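Local coordinates for hypothetical protein BT_3535 (Bacteroides thetaiotaomicron VPI-5482, PDB 3KNY) that is of unknown function but is probably a lipoprotein, built from two domains and belonging to the BT_3535-like family, at residues E54-F59 against F94-D99. Numbering follows the deposited sequence.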
ATOM      1  N   GLU A  54       5.096  -2.467  -5.117  1.00 29.93           N
ATOM      2  CA  GLU A  54       4.430  -3.738  -5.099  1.00 30.29           C
ATOM      3  C   GLU A  54       2.976  -3.380  -4.978  1.00 31.41           C
ATOM      4  O   GLU A  54       2.555  -2.851  -3.956  1.00 32.82           O
ATOM      5  CB  GLU A  54       4.953  -4.613  -3.978  1.00 30.04           C
ATOM      6  CG  GLU A  54       6.364  -5.120  -4.313  1.00 33.42           C
ATOM      7  CD  GLU A  54       7.069  -5.802  -3.158  1.00 39.59           C
ATOM      8  OE1 GLU A  54       6.910  -5.335  -1.990  1.00 48.39           O
ATOM      9  OE2 GLU A  54       7.804  -6.785  -3.437  1.00 33.53           O
ATOM     10  N   ILE A  55       2.227  -3.665  -6.047  1.00 31.23           N
ATOM     11  CA  ILE A  55       0.919  -3.066  -6.300  1.00 30.34           C
ATOM     12  C   ILE A  55      -0.261  -4.010  -6.034  1.00 31.97           C
ATOM     13  O   ILE A  55      -0.251  -5.175  -6.400  1.00 34.22           O
ATOM     14  CB  ILE A  55       0.859  -2.563  -7.774  1.00 28.54           C
ATOM     15  CG1 ILE A  55       2.041  -1.628  -8.071  1.00 28.39           C
ATOM     16  CG2 ILE A  55      -0.443  -1.849  -8.056  1.00 30.32           C
ATOM     17  CD1 ILE A  55       2.171  -1.144  -9.542  1.00 22.26           C
ATOM     18  N   ASN A  56      -1.279  -3.489  -5.376  1.00 33.07           N
ATOM     19  CA  ASN A  56      -2.527  -4.208  -5.199  1.00 33.31           C
ATOM     20  C   ASN A  56      -3.480  -3.711  -6.279  1.00 33.31           C
ATOM     21  O   ASN A  56      -3.826  -2.537  -6.300  1.00 32.57           O
ATOM     22  CB  ASN A  56      -3.121  -3.973  -3.810  1.00 31.62           C
ATOM     23  CG  ASN A  56      -4.468  -4.630  -3.646  1.00 35.13           C
ATOM     24  OD1 ASN A  56      -5.202  -4.774  -4.608  1.00 41.80           O
ATOM     25  ND2 ASN A  56      -4.805  -5.027  -2.431  1.00 33.18           N
ATOM     26  N   TYR A  57      -3.908  -4.626  -7.154  1.00 36.55           N
ATOM     27  CA  TYR A  57      -4.779  -4.303  -8.298  1.00 36.36           C
ATOM     28  C   TYR A  57      -6.275  -4.460  -7.992  1.00 39.07           C
ATOM     29  O   TYR A  57      -7.092  -4.323  -8.892  1.00 42.36           O
ATOM     30  CB  TYR A  57      -4.367  -5.129  -9.535  1.00 33.74           C
ATOM     31  CG  TYR A  57      -3.007  -4.727 -10.103  1.00 29.97           C
ATOM     32  CD1 TYR A  57      -2.869  -3.602 -10.928  1.00 25.17           C
ATOM     33  CD2 TYR A  57      -1.856  -5.457  -9.800  1.00 30.99           C
ATOM     34  CE1 TYR A  57      -1.605  -3.211 -11.446  1.00 25.20           C
ATOM     35  CE2 TYR A  57      -0.589  -5.071 -10.302  1.00 33.17           C
ATOM     36  CZ  TYR A  57      -0.478  -3.951 -11.128  1.00 31.49           C
ATOM     37  OH  TYR A  57       0.769  -3.586 -11.610  1.00 38.81           O
ATOM     38  N   SER A  58      -6.639  -4.687  -6.728  1.00 40.47           N
ATOM     39  CA  SER A  58      -8.045  -4.900  -6.338  1.00 41.50           C
ATOM     40  C   SER A  58      -9.022  -3.872  -6.923  1.00 40.79           C
ATOM     41  O   SER A  58     -10.192  -4.175  -7.111  1.00 41.45           O
ATOM     42  CB  SER A  58      -8.212  -4.878  -4.813  1.00 41.32           C
ATOM     43  OG  SER A  58      -8.214  -3.527  -4.337  1.00 46.01           O
ATOM     44  N   PHE A  59      -8.556  -2.662  -7.186  1.00 40.09           N
ATOM     45  CA  PHE A  59      -9.435  -1.622  -7.698  1.00 42.25           C
ATOM     46  C   PHE A  59      -9.971  -1.832  -9.110  1.00 45.34           C
ATOM     47  O   PHE A  59     -10.950  -1.197  -9.502  1.00 47.15           O
ATOM     48  CB  PHE A  59      -8.720  -0.291  -7.669  1.00 42.46           C
ATOM     49  CG  PHE A  59      -7.744  -0.100  -8.787  1.00 43.12           C
ATOM     50  CD1 PHE A  59      -6.492  -0.715  -8.753  1.00 44.13           C
ATOM     51  CD2 PHE A  59      -8.064   0.726  -9.865  1.00 41.52           C
ATOM     52  CE1 PHE A  59      -5.577  -0.517  -9.778  1.00 39.37           C
ATOM     53  CE2 PHE A  59      -7.155   0.930 -10.887  1.00 40.65           C
ATOM     54  CZ  PHE A  59      -5.903   0.308 -10.843  1.00 39.60           C
ATOM     55  N   PHE A  94       4.653  -0.593  -0.835  1.00 30.95           N
ATOM     56  CA  PHE A  94       3.387  -1.061  -1.378  1.00 30.69           C
ATOM     57  C   PHE A  94       2.575   0.086  -1.982  1.00 32.42           C
ATOM     58  O   PHE A  94       2.874   1.253  -1.701  1.00 33.49           O
ATOM     59  CB  PHE A  94       2.602  -1.737  -0.287  1.00 29.70           C
ATOM     60  CG  PHE A  94       3.342  -2.862   0.360  1.00 31.35           C
ATOM     61  CD1 PHE A  94       3.586  -4.030  -0.339  1.00 29.08           C
ATOM     62  CD2 PHE A  94       3.811  -2.751   1.668  1.00 36.57           C
ATOM     63  CE1 PHE A  94       4.268  -5.085   0.241  1.00 27.31           C
ATOM     64  CE2 PHE A  94       4.498  -3.816   2.274  1.00 38.88           C
ATOM     65  CZ  PHE A  94       4.725  -4.990   1.549  1.00 36.71           C
ATOM     66  N   LEU A  95       1.598  -0.254  -2.844  1.00 31.44           N
ATOM     67  CA  LEU A  95       0.680   0.721  -3.455  1.00 31.41           C
ATOM     68  C   LEU A  95      -0.749   0.169  -3.524  1.00 32.53           C
ATOM     69  O   LEU A  95      -0.941  -0.966  -3.929  1.00 33.77           O
ATOM     70  CB  LEU A  95       1.150   1.097  -4.858  1.00 32.32           C
ATOM     71  CG  LEU A  95       0.383   2.198  -5.604  1.00 30.96           C
ATOM     72  CD1 LEU A  95       0.550   3.513  -4.877  1.00 33.71           C
ATOM     73  CD2 LEU A  95       0.848   2.312  -7.081  1.00 28.91           C
ATOM     74  N   ASN A  96      -1.724   0.962  -3.075  1.00 33.12           N
ATOM     75  CA  ASN A  96      -3.164   0.683  -3.203  1.00 33.24           C
ATOM     76  C   ASN A  96      -3.768   1.815  -3.961  1.00 37.42           C
ATOM     77  O   ASN A  96      -3.285   2.947  -3.884  1.00 38.71           O
ATOM     78  CB  ASN A  96      -3.914   0.749  -1.886  1.00 32.90           C
ATOM     79  CG  ASN A  96      -3.613  -0.381  -0.998  1.00 33.95           C
ATOM     80  OD1 ASN A  96      -3.248  -1.463  -1.434  1.00 57.54           O
ATOM     81  ND2 ASN A  96      -3.764  -0.151   0.276  1.00 55.94           N
ATOM     82  N   ILE A  97      -4.865   1.516  -4.647  1.00 41.36           N
ATOM     83  CA  ILE A  97      -5.618   2.499  -5.379  1.00 41.69           C
ATOM     84  C   ILE A  97      -6.958   2.553  -4.667  1.00 44.25           C
ATOM     85  O   ILE A  97      -7.682   1.548  -4.621  1.00 43.64           O
ATOM     86  CB  ILE A  97      -5.776   2.071  -6.829  1.00 42.12           C
ATOM     87  CG1 ILE A  97      -4.452   1.473  -7.360  1.00 40.16           C
ATOM     88  CG2 ILE A  97      -6.290   3.246  -7.670  1.00 37.32           C
ATOM     89  CD1 ILE A  97      -3.317   2.408  -7.403  1.00 35.66           C
ATOM     90  N   ALA A  98      -7.264   3.702  -4.066  1.00 46.47           N
ATOM     91  CA  ALA A  98      -8.501   3.851  -3.308  1.00 49.47           C
ATOM     92  C   ALA A  98      -9.685   3.761  -4.255  1.00 54.40           C
ATOM     93  O   ALA A  98      -9.561   4.029  -5.462  1.00 55.20           O
ATOM     94  CB  ALA A  98      -8.526   5.163  -2.578  1.00 48.92           C
ATOM     95  N   ASP A  99     -10.832   3.366  -3.711  1.00 57.93           N
ATOM     96  CA  ASP A  99     -12.066   3.326  -4.481  1.00 59.88           C
ATOM     97  C   ASP A  99     -12.553   4.748  -4.760  1.00 61.81           C
ATOM     98  O   ASP A  99     -12.032   5.728  -4.213  1.00 61.44           O
ATOM     99  CB  ASP A  99     -13.146   2.573  -3.710  1.00 60.71           C
ATOM    100  CG  ASP A  99     -12.930   1.077  -3.700  1.00 63.52           C
ATOM    101  OD1 ASP A  99     -12.731   0.483  -4.781  1.00 65.79           O
ATOM    102  OD2 ASP A  99     -12.986   0.492  -2.601  1.00 71.62           O
TER
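E54 and F94 are paired in a short parallel bridge between the two strands of a beta-alpha-beta unit, strand 53-55, helix 66-84 and strand 93-97. E54 O accepts from L95 N at 3.0 Å. The side chain of E54, extended beyond CG, runs out on the same face of the sheet as F94; its OE1 comes obliquely to the ring, 3.5 Å from F94 CE1, with carboxylate and ring planes 19° apart. A glutamate can stay buried here because Y91 OH and the backbone N of M15 bond its two oxygens. On the other face I55 meets L95, CG1 to CD2 at 4.2 Å, two branched aliphatic side chains that suit this apolar layer: I55 lies against W46 and M49 of helix 40-49, L95 against M49. N56 then makes the straighter backbone bond, its N lying 2.9 Å from L95 O at an N-H...O angle of 169°. Its CG stands anti to the backbone N (chi1 176°), which lets OD1 accept from S58 N in an Asx turn; asparagine is apt at the head of such a turn because its short amide reaches the backbone N two residues on, and CB still rests against N96 OD1. After this turn F59 brings its ring back over I97, both side chains also touching I72 of helix 66-84. An alanine here would remove the ring and is likely to leave I97 without its aromatic cover, opening a gap between the strand and that helix. The beta-branched I97 fills the place well: CB sits over the F59 face as a CH-pi contact, 3.7 Å from the centroid, while CG1 reaches F59 CD1 at 3.3 Å and CG2 lies toward CD2.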